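Local coordinates for protein Lys-gingipain W83 (Porphyromonas gingivalis, PDB 4ITC) that is a lysine-specific cysteine protease and possible virulence factor, here represented by one calcium-binding adhesin domain of a kind that is hemolytic in vitro, at residues Leu69-Gly74 and Ala144-Val149; Ala14-Ile19 and Ile65-Asp70; Ala94-Ser99 and Thr108-Glu113. One frame throughout, in Å; residues are numbered along the deposited sequence. Where two conformers were deposited one is given.

Contact 1. Residues Leu69-Gly74 and Ala144-Val149; sequences LDLPNG and AGTKYV. With GAI (guanidine), chain D.
Leu-69 meets Val-149 with its CD1 methyl, which lies 3.7 Å from Val-149 CG2, the two side chains crossing at a slant. With CG of Leu-69 beside its backbone N (chi1 -52°), the stem of the side chain passes over the carbonyl oxygen of Lys-147; that same oxygen accepts from Leu-69 N at 2.7 Å, through a bent bond (133° at the hydrogen). Leu-71 lies alongside Thr-146 and points the same way, its CD1 4.0 Å from Thr-146 CB. Thr-146 turns its hydroxyl elsewhere, OG1 bonding to the carbonyl of Pro-143. In this adhesin domain, a beta-sandwich of the concanavalin-like clan, the loop 69-74 leads from one sheet to the other, and the leucines face inward between them: Leu-69 also touches Ile-169, and Leu-71 touches Leu-142. One water links the backbones, accepting from Leu-71 N and donating to Thr-146 O. Leu-71 O is gripped twice, by Gly-145 N at 2.9 Å and by Gly-74 N at 3.0 Å, from opposite faces of its carbonyl plane. At the outer end, in the conformer given, Asn-73 OD1 accepts from guanidine N1 at 2.9 Å and N3 at 3.0 Å, while the methyl of Ala-144 packs against the central carbon of the guanidine.

Contact 2. Residues Ala14-Ile19 and Ile65-Asp70; sequences ASWKTI and ITPALD. With GAI (guanidine), chain G.
Trp-16 has CG beside its backbone N (chi1 -71°) and its indole turned by chi2 of 63°, which lays one ring face over Thr-66 and Pro-67. The meeting place is the edge of the five-stranded antiparallel sheet of the beta-sandwich, where the outermost strand 17-20 pairs with strand 62-65. Two CH-pi contacts fall on the same indole face: Pro-67 CD stands 3.5 Å from the centroid of the five-membered ring of Trp-16, and Thr-66 CA lies 4.0 Å from the centroid of its six-membered ring. Phe-8 meets the indole edge-to-face. Lys-17 and Ile-65 form an antiparallel hydrogen-bonded pair, with Lys-17 N to Ile-65 O at 2.9 Å and Ile-65 N to Lys-17 O at 2.8 Å. Their CB atoms share a sheet face, but the lysine runs on, fully extended, to a salt bridge with Asp-103. Ile-65 CD1 presses on CD1 of Ile-19, the residue before the calcium ligand Asp-20, at 3.5 Å, closer than usual for two methyls. Ser-15 sets CB and OG against Pro-67 CG, while OG bonds to a glycerol probably left from crystallisation. On the edge of strand 17-20 turned away from Ile-65 a guanidine settles, its N1 donating to Trp-16 O at 3.3 Å and to Thr-18 OG1 at 3.1 Å.

Contact 3. Residues Ala94-Ser99 and Thr108-Glu113; sequences AVYASS and TNALLE
Tyr-96 lays its ring beside the backbone of Asn-109 and Ala-110, and the methyl of Ala-110 lies off the ring plane, CB 3.7 Å from Tyr-96 CE2. With CG beside the backbone N (chi1 -59°), the ring is carried across the neighbouring strand, its edge turned to Asn-109 N, and its hydroxyl goes on to Arg-152. On the other face of the sheet Leu-111 is the bump: its CD1 lies 3.8 Å from Ala-97 CB, and the short alanine side chain is the surface on which the leucine methyl rests. These strands, 92-98 and 109-115, make the antiparallel hairpin at the outer side of the five-stranded sheet, and a classic beta bulge puts Leu-111 and Leu-112 together opposite Val-95. Val-95 O draws Leu-111 N to 2.7 Å and holds Leu-112 N only weakly, at 3.5 Å, whereas Val-95 N bonds to Leu-112 O at 2.9 Å. Val-95 and Leu-112 project to the side of the facing sheet, where both touch Phe-79. Ala-94 pairs with Glu-113, its methyl touching CB and CG of the extended glutamate, whose OE2 bonds to His-92. Towards the turn, a water accepts from Thr-108 N.

All three contacts reach the five-stranded sheet and are partly buried. Contact 1 lies farthest out, its centre about 19 Å from the centre of the chain, against about 13 and 12 Å for contacts 2 and 3. Contacts 2 and 3 sit at the two outermost strands and do not touch; contact 1 lies at the start of the inner strand 148-153. It shares Leu-69 and Asp-70 with contact 2 and touches contact 3, with probable hydrogen bonds between Thr-66 and Val-149 and between Ser-98 and both Lys-147 and Tyr-148. Loop carbonyls, a bridging water and inward leucines mark contact 1, an aromatic face and single strand pair contact 2, bulged strand pairing contact 3.

Contact 1. Residues Leu69-Gly74 and Ala144-Val149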
# COMPACT_ATOMS: atom_id res chain seq x y z
N LEU A 69 -9.09 -12.53 7.92
CA LEU A 69 -9.77 -12.98 6.72
C LEU A 69 -10.14 -14.47 6.85
O LEU A 69 -9.50 -15.23 7.57
CB LEU A 69 -8.86 -12.80 5.52
CG LEU A 69 -8.22 -11.43 5.31
CD1 LEU A 69 -7.18 -11.47 4.20
CD2 LEU A 69 -9.26 -10.37 4.99
N ASP A 70 -11.24 -14.84 6.16
CA ASP A 70 -11.74 -16.21 6.11
C ASP A 70 -11.70 -16.67 4.67
O ASP A 70 -12.58 -16.34 3.87
CB ASP A 70 -13.20 -16.24 6.63
CG ASP A 70 -13.79 -17.64 6.68
OD1 ASP A 70 -13.02 -18.61 6.81
OD2 ASP A 70 -15.04 -17.73 6.64
N LEU A 71 -10.64 -17.41 4.34
CA LEU A 71 -10.36 -17.75 2.95
C LEU A 71 -9.99 -19.22 2.84
O LEU A 71 -8.86 -19.57 2.47
CB LEU A 71 -9.21 -16.87 2.45
CG LEU A 71 -9.57 -15.38 2.31
CD1 LEU A 71 -8.30 -14.57 1.98
CD2 LEU A 71 -10.63 -15.14 1.27
N PRO A 72 -10.93 -20.10 3.22
CA PRO A 72 -10.59 -21.54 3.24
C PRO A 72 -10.20 -22.13 1.89
O PRO A 72 -9.45 -23.11 1.86
CB PRO A 72 -11.90 -22.19 3.77
CG PRO A 72 -12.97 -21.22 3.41
CD PRO A 72 -12.36 -19.84 3.50
N ASN A 73 -10.67 -21.59 0.78
CA ASN A 73 -10.12 -22.01 -0.53
C ASN A 73 -9.54 -20.82 -1.28
O ASN A 73 -9.64 -20.73 -2.51
CB ASN A 73 -11.16 -22.74 -1.40
CG ASN A 73 -11.31 -24.22 -1.05
OD1 ASN A 73 -10.37 -24.95 -0.69
ND2 ASN A 73 -12.54 -24.68 -1.19
N GLY A 74 -8.94 -19.91 -0.53
CA GLY A 74 -8.19 -18.81 -1.14
C GLY A 74 -9.10 -17.70 -1.60
O GLY A 74 -10.30 -17.72 -1.36
N ALA A 144 -5.02 -20.51 -0.09
CA ALA A 144 -5.98 -21.05 0.87
C ALA A 144 -5.41 -20.95 2.30
O ALA A 144 -4.23 -21.26 2.53
CB ALA A 144 -6.24 -22.52 0.53
N GLY A 145 -6.26 -20.58 3.26
CA GLY A 145 -5.85 -20.43 4.65
C GLY A 145 -5.25 -19.09 5.00
O GLY A 145 -4.84 -18.88 6.15
N THR A 146 -5.18 -18.18 4.03
CA THR A 146 -4.70 -16.82 4.31
C THR A 146 -5.61 -16.20 5.35
O THR A 146 -6.84 -16.17 5.18
CB THR A 146 -4.69 -15.99 3.03
OG1 THR A 146 -3.70 -16.53 2.15
CG2 THR A 146 -4.35 -14.51 3.32
N LYS A 147 -5.01 -15.66 6.40
CA LYS A 147 -5.77 -14.97 7.44
C LYS A 147 -5.53 -13.47 7.40
O LYS A 147 -6.42 -12.68 7.69
CB LYS A 147 -5.35 -15.52 8.79
CG LYS A 147 -6.25 -15.14 9.94
CD LYS A 147 -5.72 -15.82 11.20
CE LYS A 147 -6.77 -15.97 12.28
NZ LYS A 147 -7.50 -14.71 12.49
N TYR A 148 -4.33 -13.07 7.02
CA TYR A 148 -4.04 -11.62 6.91
C TYR A 148 -3.26 -11.31 5.66
O TYR A 148 -2.42 -12.12 5.23
CB TYR A 148 -3.20 -11.13 8.10
CG TYR A 148 -3.81 -11.36 9.45
CD1 TYR A 148 -4.75 -10.48 9.98
CD2 TYR A 148 -3.43 -12.46 10.21
CE1 TYR A 148 -5.30 -10.70 11.22
CE2 TYR A 148 -4.00 -12.69 11.46
CZ TYR A 148 -4.92 -11.80 11.93
OH TYR A 148 -5.50 -12.01 13.20
N VAL A 149 -3.49 -10.13 5.10
CA VAL A 149 -2.70 -9.59 4.03
C VAL A 149 -1.99 -8.33 4.52
O VAL A 149 -2.61 -7.49 5.17
CB VAL A 149 -3.58 -9.28 2.82
CG1 VAL A 149 -2.84 -8.46 1.75
CG2 VAL A 149 -4.13 -10.57 2.23
C GAI D . -7.12 -25.91 -0.80
N1 GAI D . -7.79 -25.63 -1.82
N2 GAI D . -5.80 -26.09 -0.80
N3 GAI D . -7.75 -26.01 0.35
O HOH W 1 -8.40 -18.22 5.95

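Contact 2. Residues Ala14-Ile19 and Ile65-Asp70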
# COMPACT_ATOMS: atom_id res chain seq x y z
N ALA A 14 -9.79 1.08 12.65
CA ALA A 14 -9.06 0.45 13.73
C ALA A 14 -8.92 -1.05 13.62
O ALA A 14 -8.09 -1.64 14.29
CB ALA A 14 -9.69 0.81 15.08
N SER A 15 -9.74 -1.69 12.79
CA SER A 15 -9.64 -3.12 12.56
C SER A 15 -8.43 -3.47 11.68
O SER A 15 -8.01 -4.63 11.66
CB SER A 15 -10.91 -3.64 11.90
OG SER A 15 -11.22 -2.84 10.77
N TRP A 16 -7.86 -2.48 10.99
CA TRP A 16 -6.61 -2.69 10.25
C TRP A 16 -5.48 -2.47 11.24
O TRP A 16 -5.62 -1.71 12.18
CB TRP A 16 -6.49 -1.75 9.06
CG TRP A 16 -7.41 -2.07 7.92
CD1 TRP A 16 -8.80 -2.06 7.95
CD2 TRP A 16 -7.04 -2.38 6.59
NE1 TRP A 16 -9.29 -2.38 6.72
CE2 TRP A 16 -8.23 -2.58 5.86
CE3 TRP A 16 -5.82 -2.54 5.94
CZ2 TRP A 16 -8.22 -2.92 4.51
CZ3 TRP A 16 -5.84 -2.88 4.57
CH2 TRP A 16 -7.01 -3.06 3.89
N LYS A 17 -4.36 -3.13 11.04
CA LYS A 17 -3.20 -2.94 11.89
C LYS A 17 -2.10 -2.24 11.13
O LYS A 17 -1.91 -2.49 9.93
CB LYS A 17 -2.69 -4.30 12.39
CG LYS A 17 -1.42 -4.25 13.21
CD LYS A 17 -1.16 -5.61 13.81
CE LYS A 17 0.11 -5.64 14.60
NZ LYS A 17 0.39 -6.99 15.14
N THR A 18 -1.41 -1.32 11.78
CA THR A 18 -0.24 -0.68 11.19
C THR A 18 0.97 -1.02 12.02
O THR A 18 0.89 -1.10 13.26
CB THR A 18 -0.38 0.84 11.01
OG1 THR A 18 -0.78 1.45 12.26
CG2 THR A 18 -1.37 1.17 9.91
N ILE A 19 2.08 -1.27 11.35
CA ILE A 19 3.35 -1.50 12.01
C ILE A 19 4.40 -0.58 11.42
O ILE A 19 4.73 -0.65 10.25
CB ILE A 19 3.87 -2.94 11.93
CG1 ILE A 19 2.77 -3.95 12.30
CG2 ILE A 19 5.10 -3.08 12.81
CD1 ILE A 19 3.18 -5.38 12.05
N ILE A 65 -1.97 -3.74 7.44
CA ILE A 65 -2.42 -5.11 7.50
C ILE A 65 -3.94 -5.16 7.64
O ILE A 65 -4.51 -4.43 8.45
CB ILE A 65 -1.76 -5.82 8.71
CG1 ILE A 65 -0.22 -5.87 8.53
CG2 ILE A 65 -2.28 -7.25 8.91
CD1 ILE A 65 0.55 -5.97 9.82
N THR A 66 -4.56 -6.01 6.83
CA THR A 66 -6.00 -6.24 6.89
C THR A 66 -6.50 -6.76 8.22
O THR A 66 -5.76 -7.31 9.02
CB THR A 66 -6.47 -7.21 5.80
OG1 THR A 66 -5.95 -8.50 6.10
CG2 THR A 66 -6.08 -6.75 4.37
N PRO A 67 -7.81 -6.57 8.46
CA PRO A 67 -8.44 -7.40 9.47
C PRO A 67 -8.32 -8.89 9.11
O PRO A 67 -7.97 -9.24 7.98
CB PRO A 67 -9.92 -6.94 9.39
CG PRO A 67 -9.95 -5.66 8.71
CD PRO A 67 -8.77 -5.69 7.78
N ALA A 68 -8.62 -9.74 10.07
CA ALA A 68 -8.57 -11.16 9.83
C ALA A 68 -9.52 -11.56 8.72
O ALA A 68 -10.65 -11.07 8.65
CB ALA A 68 -8.93 -11.92 11.10
N LEU A 69 -9.09 -12.53 7.92
CA LEU A 69 -9.77 -12.98 6.72
C LEU A 69 -10.14 -14.47 6.85
O LEU A 69 -9.50 -15.23 7.57
CB LEU A 69 -8.86 -12.80 5.52
CG LEU A 69 -8.22 -11.43 5.31
CD1 LEU A 69 -7.18 -11.47 4.20
CD2 LEU A 69 -9.26 -10.37 4.99
N ASP A 70 -11.24 -14.84 6.16
CA ASP A 70 -11.74 -16.21 6.11
C ASP A 70 -11.70 -16.67 4.67
O ASP A 70 -12.58 -16.34 3.87
CB ASP A 70 -13.20 -16.24 6.63
CG ASP A 70 -13.79 -17.64 6.68
OD1 ASP A 70 -13.02 -18.61 6.81
OD2 ASP A 70 -15.04 -17.73 6.64
C GAI G . -4.64 1.95 12.24
N1 GAI G . -3.84 1.00 12.47
N2 GAI G . -5.95 1.74 12.11
N3 GAI G . -4.16 3.19 12.14

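Contact 3. Residues Ala94-Ser99 and Thr108-Glu113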
# COMPACT_ATOMS: atom_id res chain seq x y z
N ALA A 94 5.92 -4.54 -1.19
CA ALA A 94 5.55 -5.95 -1.38
C ALA A 94 4.21 -6.20 -0.71
O ALA A 94 3.84 -5.46 0.20
CB ALA A 94 6.62 -6.91 -0.87
N VAL A 95 3.49 -7.22 -1.17
CA VAL A 95 2.28 -7.70 -0.56
C VAL A 95 2.51 -9.12 -0.10
O VAL A 95 3.06 -9.95 -0.87
CB VAL A 95 1.12 -7.68 -1.59
CG1 VAL A 95 -0.16 -8.25 -1.03
CG2 VAL A 95 0.91 -6.29 -2.15
N TYR A 96 2.11 -9.43 1.14
CA TYR A 96 2.33 -10.73 1.76
C TYR A 96 1.03 -11.29 2.28
O TYR A 96 0.14 -10.52 2.62
CB TYR A 96 3.24 -10.61 3.03
CG TYR A 96 4.61 -10.03 2.77
CD1 TYR A 96 4.81 -8.66 2.71
CD2 TYR A 96 5.72 -10.87 2.60
CE1 TYR A 96 6.08 -8.14 2.48
CE2 TYR A 96 6.97 -10.35 2.38
CZ TYR A 96 7.17 -8.99 2.33
OH TYR A 96 8.43 -8.46 2.11
N ALA A 97 0.98 -12.62 2.38
CA ALA A 97 -0.09 -13.33 3.08
C ALA A 97 0.50 -14.02 4.29
O ALA A 97 1.59 -14.58 4.23
CB ALA A 97 -0.80 -14.34 2.17
N SER A 98 -0.22 -13.97 5.39
CA SER A 98 0.06 -14.82 6.52
C SER A 98 -1.11 -15.75 6.80
O SER A 98 -2.25 -15.32 6.75
CB SER A 98 0.32 -13.98 7.75
OG SER A 98 0.30 -14.76 8.93
N SER A 99 -0.78 -17.00 7.13
CA SER A 99 -1.74 -17.99 7.58
C SER A 99 -1.87 -18.06 9.10
O SER A 99 -2.81 -18.72 9.61
CB SER A 99 -1.35 -19.39 7.07
OG SER A 99 -0.09 -19.81 7.58
N THR A 108 5.97 -13.55 5.44
CA THR A 108 7.16 -13.97 4.71
C THR A 108 6.87 -14.42 3.27
O THR A 108 7.79 -14.42 2.42
CB THR A 108 7.86 -15.11 5.46
OG1 THR A 108 6.93 -16.18 5.69
CG2 THR A 108 8.37 -14.60 6.83
N ASN A 109 5.61 -14.73 2.98
CA ASN A 109 5.26 -15.15 1.64
C ASN A 109 4.93 -13.91 0.83
O ASN A 109 3.78 -13.44 0.95
CB ASN A 109 4.07 -16.10 1.70
CG ASN A 109 3.71 -16.64 0.32
OD1 ASN A 109 4.38 -16.34 -0.66
ND2 ASN A 109 2.60 -17.35 0.24
N ALA A 110 5.92 -13.39 0.10
CA ALA A 110 5.72 -12.23 -0.78
C ALA A 110 5.03 -12.70 -2.01
O ALA A 110 5.62 -13.44 -2.84
CB ALA A 110 6.99 -11.50 -1.17
N LEU A 111 3.80 -12.25 -2.15
CA LEU A 111 2.96 -12.59 -3.31
C LEU A 111 3.23 -11.72 -4.50
O LEU A 111 3.01 -12.13 -5.65
CB LEU A 111 1.48 -12.48 -2.92
CG LEU A 111 1.01 -13.25 -1.66
CD1 LEU A 111 -0.46 -13.00 -1.40
CD2 LEU A 111 1.27 -14.73 -1.79
N LEU A 112 3.64 -10.49 -4.24
CA LEU A 112 3.91 -9.45 -5.22
C LEU A 112 5.00 -8.56 -4.62
O LEU A 112 4.93 -8.22 -3.46
CB LEU A 112 2.65 -8.64 -5.55
CG LEU A 112 2.79 -7.47 -6.51
CD1 LEU A 112 3.41 -7.88 -7.82
CD2 LEU A 112 1.42 -6.88 -6.80
N GLU A 113 6.02 -8.24 -5.39
CA GLU A 113 7.06 -7.33 -4.92
C GLU A 113 7.56 -6.56 -6.12
O GLU A 113 7.93 -7.17 -7.15
CB GLU A 113 8.20 -8.09 -4.25
CG GLU A 113 9.34 -7.19 -3.83
CD GLU A 113 10.34 -7.78 -2.86
OE1 GLU A 113 10.24 -8.99 -2.52
OE2 GLU A 113 11.25 -7.03 -2.45
O HOH W 2 3.84 -15.38 5.11